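Local coordinates for arginine 3rd transport system periplasmic binding protein (Legionella pneumophila subsp. pneumophila str. Philadelphia 1, PDB 3KZG) that probably binds arginine in the periplasm as the solute-binding component of an amino acid transport system, at residues P14-W19 against I68-I73; C38-A43 against D218-R223. One frame throughout, in Å; residues are numbered along the deposited sequence.

In the fold
Two contacts that cross along the chain show how one lobe of a periplasmic binding protein is drawn together. From the N terminus, the strand 4-13 runs into 14-19, the first half of contact 1; the last turn of helix 29-40 and the residues after it make up 38-43, the first half of contact 2. Contact 1 closes at 68-73, after strand 66-67, before contact 2 has found its partner; that comes only at 218-223, where helix 220-228 begins near the C terminus. Their centres lie about 18 Å apart and their nearest atoms about 9 Å, so they do not touch. Helix 29-40 links them: Asp30 near its start bonds to contact 1, and Arg40 near its end makes contact 2.

Contact 1 (P14-W19 against I68-I73); sequences PPFEVW and IASMII
With CG anti to its own carbonyl carbon (chi1 -63°), Phe16 swings its ring over Ser70, while Glu17, whose CG sits between the backbone N and the carbonyl carbon, bends sharply at chi2 (-96°) to lay its carboxylate alongside Ala69. The two neighbours thus grip the 68-73 loop in different ways, one through a ring face and the other through a carboxylate. Ser70 CB stands 3.8 Å from the centroid of the Phe16 ring and only 8° off its normal, a CH-pi contact centred on the face and nearly equidistant from the ring carbons. Tyr193 meets the same ring edge-to-face. Glu17 OE2 rests 3.3 Å from Ala69 CB, a close van der Waals approach, yet its polar needs are met by other groups: Ser10 OG hydrogen-bonds to it, and a water donates to OE2 over 2.6 Å. That water also lies 2.9 Å from Ser70 OG, so it bridges the two segments where they make no direct hydrogen bond.

The arrangement belongs to the two-lobed fold of the family 3 solute-binding proteins, in which the amino acid is held in the cleft between the lobes. Both segments belong to the first lobe, where strands 17-18 and 66-67 each pair with strand 4-13, and a weak hydrogen bond between Ser70 OG and Asp158 OD2 reaches a strand of the other sheet. Asp30 OD2 accepts from Ser70 N, and Thr9 OG1 bonds to Ile68 O, which together hold the backbone from Ile68 to Ser70, with Ser70 CB set over the ring face. Asp30 OD2 also lies close to Glu17 OE1; the closeness of the two carboxylates may raise the proton affinity of one of them, though Ser70 N would partly offset this at Asp30.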
ATOM      1  N   PRO A  14       5.601  18.421  24.895  1.00 19.82           N
ATOM      2  CA  PRO A  14       6.013  17.275  24.083  1.00 18.00           C
ATOM      3  C   PRO A  14       4.808  16.349  23.938  1.00 16.39           C
ATOM      4  O   PRO A  14       3.952  16.300  24.823  1.00 16.29           O
ATOM      5  CB  PRO A  14       7.145  16.660  24.910  1.00 19.20           C
ATOM      6  CG  PRO A  14       6.781  17.043  26.328  1.00 19.40           C
ATOM      7  CD  PRO A  14       6.352  18.474  26.161  1.00 19.69           C
ATOM      8  N   PRO A  15       4.732  15.589  22.834  1.00 14.09           N
ATOM      9  CA  PRO A  15       5.691  15.540  21.729  1.00 13.55           C
ATOM     10  C   PRO A  15       5.451  16.552  20.609  1.00 13.49           C
ATOM     11  O   PRO A  15       6.041  16.423  19.539  1.00 15.47           O
ATOM     12  CB  PRO A  15       5.533  14.116  21.224  1.00 12.53           C
ATOM     13  CG  PRO A  15       4.054  13.937  21.320  1.00 13.12           C
ATOM     14  CD  PRO A  15       3.721  14.524  22.685  1.00 14.93           C
ATOM     15  N   PHE A  16       4.590  17.542  20.844  1.00 14.20           N
ATOM     16  CA  PHE A  16       4.285  18.551  19.821  1.00 15.91           C
ATOM     17  C   PHE A  16       5.420  19.563  19.636  1.00 15.82           C
ATOM     18  O   PHE A  16       5.847  19.838  18.515  1.00 15.07           O
ATOM     19  CB  PHE A  16       2.969  19.251  20.170  1.00 16.34           C
ATOM     20  CG  PHE A  16       1.788  18.326  20.162  1.00 17.85           C
ATOM     21  CD1 PHE A  16       1.189  17.956  18.962  1.00 18.29           C
ATOM     22  CD2 PHE A  16       1.313  17.769  21.349  1.00 18.48           C
ATOM     23  CE1 PHE A  16       0.130  17.041  18.940  1.00 19.15           C
ATOM     24  CE2 PHE A  16       0.257  16.854  21.339  1.00 17.48           C
ATOM     25  CZ  PHE A  16      -0.335  16.491  20.127  1.00 18.45           C
ATOM     26  N   GLU A  17       5.899  20.127  20.737  1.00 16.14           N
ATOM     27  CA  GLU A  17       7.028  21.049  20.681  1.00 17.24           C
ATOM     28  C   GLU A  17       7.614  21.275  22.063  1.00 17.07           C
ATOM     29  O   GLU A  17       6.923  21.190  23.074  1.00 17.12           O
ATOM     30  CB  GLU A  17       6.651  22.405  20.068  1.00 14.67           C
ATOM     31  CG  GLU A  17       5.648  23.219  20.853  1.00 15.22           C
ATOM     32  CD  GLU A  17       4.242  23.018  20.352  1.00 15.60           C
ATOM     33  OE1 GLU A  17       4.099  22.435  19.260  1.00 15.92           O
ATOM     34  OE2 GLU A  17       3.289  23.447  21.036  1.00 19.07           O
ATOM     35  N   VAL A  18       8.907  21.560  22.080  1.00 19.34           N
ATOM     36  CA  VAL A  18       9.635  21.829  23.304  1.00 22.15           C
ATOM     37  C   VAL A  18      10.702  22.867  22.972  1.00 22.14           C
ATOM     38  O   VAL A  18      11.483  22.703  22.031  1.00 21.81           O
ATOM     39  CB  VAL A  18      10.330  20.571  23.818  1.00 23.21           C
ATOM     40  CG1 VAL A  18       9.321  19.566  24.343  1.00 22.63           C
ATOM     41  CG2 VAL A  18      11.095  19.976  22.697  1.00 26.30           C
ATOM     42  N   TRP A  19      10.717  23.938  23.750  1.00 24.84           N
ATOM     43  CA  TRP A  19      11.675  25.022  23.575  1.00 26.36           C
ATOM     44  C   TRP A  19      12.811  24.833  24.588  1.00 25.90           C
ATOM     45  O   TRP A  19      12.556  24.686  25.785  1.00 24.94           O
ATOM     46  CB  TRP A  19      10.959  26.345  23.815  1.00 28.47           C
ATOM     47  CG  TRP A  19      11.838  27.542  23.825  1.00 32.45           C
ATOM     48  CD1 TRP A  19      12.476  28.102  22.757  1.00 32.01           C
ATOM     49  CD2 TRP A  19      12.147  28.360  24.958  1.00 33.93           C
ATOM     50  NE1 TRP A  19      13.162  29.227  23.157  1.00 33.24           N
ATOM     51  CE2 TRP A  19      12.978  29.406  24.501  1.00 34.24           C
ATOM     52  CE3 TRP A  19      11.801  28.309  26.316  1.00 35.55           C
ATOM     53  CZ2 TRP A  19      13.469  30.401  25.357  1.00 35.01           C
ATOM     54  CZ3 TRP A  19      12.291  29.301  27.167  1.00 37.29           C
ATOM     55  CH2 TRP A  19      13.117  30.333  26.680  1.00 36.31           C
ATOM     56  N   ILE A  68       1.074  27.298  15.561  1.00 17.63           N
ATOM     57  CA  ILE A  68       0.909  25.852  15.549  1.00 16.15           C
ATOM     58  C   ILE A  68       1.405  25.352  16.902  1.00 17.33           C
ATOM     59  O   ILE A  68       2.593  25.414  17.210  1.00 18.48           O
ATOM     60  CB  ILE A  68       1.703  25.179  14.402  1.00 13.96           C
ATOM     61  CG1 ILE A  68       1.438  23.670  14.410  1.00 13.50           C
ATOM     62  CG2 ILE A  68       3.196  25.488  14.518  1.00 16.85           C
ATOM     63  CD1 ILE A  68       2.013  22.931  13.219  1.00  8.15           C
ATOM     64  N   ALA A  69       0.467  24.893  17.718  1.00 17.62           N
ATOM     65  CA  ALA A  69       0.772  24.391  19.044  1.00 17.00           C
ATOM     66  C   ALA A  69      -0.424  23.569  19.479  1.00 16.88           C
ATOM     67  O   ALA A  69      -1.223  24.013  20.306  1.00 19.54           O
ATOM     68  CB  ALA A  69       0.987  25.552  19.997  1.00 20.16           C
ATOM     69  N   SER A  70      -0.544  22.372  18.907  1.00 16.05           N
ATOM     70  CA  SER A  70      -1.660  21.480  19.199  1.00 16.57           C
ATOM     71  C   SER A  70      -2.912  22.320  19.444  1.00 15.55           C
ATOM     72  O   SER A  70      -3.614  22.138  20.431  1.00 15.53           O
ATOM     73  CB  SER A  70      -1.343  20.592  20.419  1.00 17.65           C
ATOM     74  OG  SER A  70      -1.166  21.341  21.609  1.00 16.72           O
HETATM   75  N   MSE A  71      -3.185  23.244  18.527  1.00 17.22           N
HETATM   76  CA  MSE A  71      -4.343  24.121  18.647  1.00 18.73           C
HETATM   77  C   MSE A  71      -5.633  23.484  18.161  1.00 16.40           C
HETATM   78  O   MSE A  71      -5.810  23.256  16.966  1.00 17.25           O
HETATM   79  CB  MSE A  71      -4.112  25.406  17.862  1.00 22.55           C
HETATM   80  CG  MSE A  71      -5.112  26.489  18.222  1.00 29.01           C
HETATM   81 SE   MSE A  71      -4.933  26.939  20.103  1.00 39.90          SE
HETATM   82  CE  MSE A  71      -3.181  27.757  19.984  1.00 28.06           C
ATOM     83  N   ILE A  72      -6.546  23.226  19.087  1.00 16.86           N
ATOM     84  CA  ILE A  72      -7.813  22.600  18.744  1.00 17.56           C
ATOM     85  C   ILE A  72      -8.843  23.552  18.151  1.00 18.47           C
ATOM     86  O   ILE A  72      -9.172  24.585  18.741  1.00 17.21           O
ATOM     87  CB  ILE A  72      -8.445  21.918  19.971  1.00 17.19           C
ATOM     88  CG1 ILE A  72      -7.458  20.913  20.572  1.00 18.13           C
ATOM     89  CG2 ILE A  72      -9.743  21.213  19.559  1.00 16.93           C
ATOM     90  CD1 ILE A  72      -7.926  20.295  21.863  1.00 18.42           C
ATOM     91  N   ILE A  73      -9.357  23.186  16.982  1.00 18.80           N
ATOM     92  CA  ILE A  73     -10.377  23.982  16.317  1.00 18.75           C
ATOM     93  C   ILE A  73     -11.655  23.913  17.139  1.00 18.85           C
ATOM     94  O   ILE A  73     -12.219  22.833  17.331  1.00 18.73           O
ATOM     95  CB  ILE A  73     -10.715  23.434  14.912  1.00 18.39           C
ATOM     96  CG1 ILE A  73      -9.479  23.442  14.024  1.00 16.85           C
ATOM     97  CG2 ILE A  73     -11.825  24.276  14.278  1.00 19.91           C
ATOM     98  CD1 ILE A  73      -9.760  22.933  12.632  1.00 16.71           C
TER
HETATM   99  O   HOH W   1       1.205  22.821  22.508  1.00 17.55           O

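Contact 2 (C38-A43 against D218-R223); sequences CRRLHA and DGTYLR
Arg40 meets Asp218 end-on, both terminal nitrogens converging on a single carboxylate oxygen. NH1 donates to the syn lone pair of Asp218 OD2 at 3.2 Å, and NH2 reaches the same OD2 at 3.3 Å on the syn side; both bonds are bent, and the guanidinium and carboxylate planes stand 44° apart, so this salt bridge is not the flat two-to-two pairing. Thr220 OG1 comes in near the guanidinium plane, 2.9 Å from Arg40 NH2, at too poor an angle to count as a bond.

One shell out, the other carboxylate oxygen holds Asp218 in place. Thr220 N donates to Asp218 OD1 at 2.9 Å, an Asx turn round Gly219, the N-cap of helix 220-228; a secondary bond from Thr220 OG1 to that oxygen is very short, its exact length doubtful. Along its length the extended Arg40 chain packs on Ile211 and Met215 of helix 202-217, and its NE forms a salt bridge with Glu36 OE2. The charge of Arg40 is therefore shared between two acids: Glu36, one turn earlier on helix 29-40, is its main partner, while the long, bent bonds to exposed Asp218 suggest a loose, partly hydrated salt bridge.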
ATOM      1  N   CYS A  38       6.481  24.956   5.204  1.00 23.64           N
ATOM      2  CA  CYS A  38       7.163  26.166   4.758  1.00 25.72           C
ATOM      3  C   CYS A  38       8.055  25.936   3.542  1.00 26.90           C
ATOM      4  O   CYS A  38       8.106  26.782   2.654  1.00 28.18           O
ATOM      5  CB  CYS A  38       7.989  26.771   5.898  1.00 24.59           C
ATOM      6  SG  CYS A  38       6.998  27.573   7.167  1.00 27.66           S
ATOM      7  N   ARG A  39       8.753  24.804   3.478  1.00 27.88           N
ATOM      8  CA  ARG A  39       9.611  24.560   2.321  1.00 29.93           C
ATOM      9  C   ARG A  39       8.766  24.384   1.066  1.00 29.13           C
ATOM     10  O   ARG A  39       9.182  24.757  -0.034  1.00 28.60           O
ATOM     11  CB  ARG A  39      10.506  23.332   2.529  1.00 33.07           C
ATOM     12  CG  ARG A  39       9.789  22.004   2.649  1.00 39.70           C
ATOM     13  CD  ARG A  39      10.799  20.862   2.787  1.00 44.24           C
ATOM     14  NE  ARG A  39      11.463  20.550   1.524  1.00 46.96           N
ATOM     15  CZ  ARG A  39      10.890  19.891   0.520  1.00 48.38           C
ATOM     16  NH1 ARG A  39       9.639  19.465   0.631  1.00 49.02           N
ATOM     17  NH2 ARG A  39      11.565  19.661  -0.598  1.00 49.83           N
ATOM     18  N   ARG A  40       7.575  23.818   1.239  1.00 26.74           N
ATOM     19  CA  ARG A  40       6.660  23.610   0.125  1.00 26.21           C
ATOM     20  C   ARG A  40       6.081  24.959  -0.283  1.00 24.97           C
ATOM     21  O   ARG A  40       5.679  25.152  -1.425  1.00 23.67           O
ATOM     22  CB  ARG A  40       5.552  22.630   0.526  1.00 24.65           C
ATOM     23  CG  ARG A  40       6.061  21.200   0.622  1.00 24.40           C
ATOM     24  CD  ARG A  40       5.030  20.239   1.189  1.00 25.12           C
ATOM     25  NE  ARG A  40       5.601  18.904   1.327  1.00 22.68           N
ATOM     26  CZ  ARG A  40       5.396  17.901   0.479  1.00 23.29           C
ATOM     27  NH1 ARG A  40       4.617  18.066  -0.585  1.00 24.77           N
ATOM     28  NH2 ARG A  40       5.989  16.735   0.689  1.00 22.74           N
ATOM     29  N   LEU A  41       6.053  25.889   0.667  1.00 26.35           N
ATOM     30  CA  LEU A  41       5.566  27.237   0.420  1.00 27.16           C
ATOM     31  C   LEU A  41       6.723  28.057  -0.146  1.00 29.18           C
ATOM     32  O   LEU A  41       6.547  29.213  -0.530  1.00 29.46           O
ATOM     33  CB  LEU A  41       5.072  27.880   1.721  1.00 25.77           C
ATOM     34  CG  LEU A  41       3.737  27.393   2.291  1.00 25.05           C
ATOM     35  CD1 LEU A  41       3.478  28.029   3.652  1.00 24.67           C
ATOM     36  CD2 LEU A  41       2.622  27.743   1.317  1.00 25.19           C
ATOM     37  N   HIS A  42       7.904  27.444  -0.196  1.00 31.51           N
ATOM     38  CA  HIS A  42       9.109  28.103  -0.701  1.00 34.98           C
ATOM     39  C   HIS A  42       9.486  29.274   0.203  1.00 36.29           C
ATOM     40  O   HIS A  42      10.049  30.270  -0.251  1.00 37.80           O
ATOM     41  CB  HIS A  42       8.884  28.609  -2.131  1.00 35.08           C
ATOM     42  CG  HIS A  42       8.546  27.527  -3.110  1.00 37.09           C
ATOM     43  ND1 HIS A  42       8.021  27.792  -4.358  1.00 38.96           N
ATOM     44  CD2 HIS A  42       8.659  26.181  -3.030  1.00 38.01           C
ATOM     45  CE1 HIS A  42       7.822  26.656  -5.001  1.00 38.77           C
ATOM     46  NE2 HIS A  42       8.201  25.662  -4.217  1.00 39.03           N
ATOM     47  N   ALA A  43       9.167  29.147   1.487  1.00 36.69           N
ATOM     48  CA  ALA A  43       9.469  30.187   2.457  1.00 36.97           C
ATOM     49  C   ALA A  43      10.285  29.641   3.625  1.00 37.02           C
ATOM     50  O   ALA A  43      10.041  28.533   4.104  1.00 37.99           O
ATOM     51  CB  ALA A  43       8.178  30.804   2.974  1.00 35.63           C
ATOM     52  N   ASP A 218       1.215  12.292  -1.092  1.00 18.87           N
ATOM     53  CA  ASP A 218       2.505  11.720  -1.479  1.00 19.83           C
ATOM     54  C   ASP A 218       3.214  10.917  -0.392  1.00 20.15           C
ATOM     55  O   ASP A 218       4.373  10.535  -0.561  1.00 21.78           O
ATOM     56  CB  ASP A 218       3.456  12.804  -2.019  1.00 22.64           C
ATOM     57  CG  ASP A 218       3.834  13.844  -0.976  1.00 22.36           C
ATOM     58  OD1 ASP A 218       3.857  13.520   0.229  1.00 21.21           O
ATOM     59  OD2 ASP A 218       4.128  14.989  -1.372  1.00 24.55           O
ATOM     60  N   GLY A 219       2.529  10.660   0.720  1.00 18.13           N
ATOM     61  CA  GLY A 219       3.123   9.877   1.791  1.00 15.00           C
ATOM     62  C   GLY A 219       3.997  10.614   2.791  1.00 14.89           C
ATOM     63  O   GLY A 219       4.400  10.042   3.802  1.00 14.93           O
ATOM     64  N   THR A 220       4.300  11.875   2.522  1.00 15.78           N
ATOM     65  CA  THR A 220       5.132  12.649   3.435  1.00 17.73           C
ATOM     66  C   THR A 220       4.458  12.780   4.802  1.00 16.67           C
ATOM     67  O   THR A 220       5.092  12.589   5.840  1.00 17.14           O
ATOM     68  CB  THR A 220       5.408  14.054   2.879  1.00 18.06           C
ATOM     69  OG1 THR A 220       5.966  13.946   1.563  1.00 21.66           O
ATOM     70  CG2 THR A 220       6.399  14.787   3.775  1.00 21.37           C
ATOM     71  N   TYR A 221       3.167  13.094   4.800  1.00 16.39           N
ATOM     72  CA  TYR A 221       2.430  13.244   6.048  1.00 15.70           C
ATOM     73  C   TYR A 221       2.391  11.957   6.856  1.00 15.72           C
ATOM     74  O   TYR A 221       2.620  11.973   8.062  1.00 16.26           O
ATOM     75  CB  TYR A 221       0.999  13.719   5.780  1.00 17.11           C
ATOM     76  CG  TYR A 221       0.103  13.638   6.997  1.00 15.75           C
ATOM     77  CD1 TYR A 221      -0.658  12.498   7.246  1.00 15.11           C
ATOM     78  CD2 TYR A 221       0.057  14.678   7.925  1.00 15.79           C
ATOM     79  CE1 TYR A 221      -1.441  12.391   8.393  1.00 15.08           C
ATOM     80  CE2 TYR A 221      -0.724  14.584   9.078  1.00 15.63           C
ATOM     81  CZ  TYR A 221      -1.466  13.436   9.304  1.00 15.90           C
ATOM     82  OH  TYR A 221      -2.220  13.315  10.448  1.00 15.47           O
ATOM     83  N   LEU A 222       2.098  10.843   6.189  1.00 16.35           N
ATOM     84  CA  LEU A 222       2.021   9.553   6.865  1.00 15.91           C
ATOM     85  C   LEU A 222       3.349   9.187   7.511  1.00 15.85           C
ATOM     86  O   LEU A 222       3.384   8.756   8.667  1.00 15.77           O
ATOM     87  CB  LEU A 222       1.611   8.455   5.882  1.00 14.84           C
ATOM     88  CG  LEU A 222       1.434   7.056   6.485  1.00 17.33           C
ATOM     89  CD1 LEU A 222       0.435   7.110   7.635  1.00 18.11           C
ATOM     90  CD2 LEU A 222       0.948   6.093   5.417  1.00 17.57           C
ATOM     91  N   ARG A 223       4.438   9.368   6.768  1.00 17.29           N
ATOM     92  CA  ARG A 223       5.763   9.051   7.279  1.00 20.53           C
ATOM     93  C   ARG A 223       6.065   9.831   8.555  1.00 20.49           C
ATOM     94  O   ARG A 223       6.485   9.258   9.559  1.00 21.60           O
ATOM     95  CB  ARG A 223       6.831   9.341   6.220  1.00 25.20           C
ATOM     96  CG  ARG A 223       8.239   8.954   6.663  1.00 30.22           C
ATOM     97  CD  ARG A 223       9.263   9.041   5.532  1.00 35.10           C
ATOM     98  NE  ARG A 223       9.408  10.395   5.005  1.00 40.47           N
ATOM     99  CZ  ARG A 223       8.727  10.877   3.970  1.00 42.03           C
ATOM    100  NH1 ARG A 223       7.845  10.114   3.335  1.00 43.61           N
ATOM    101  NH2 ARG A 223       8.923  12.128   3.572  1.00 41.95           N
TER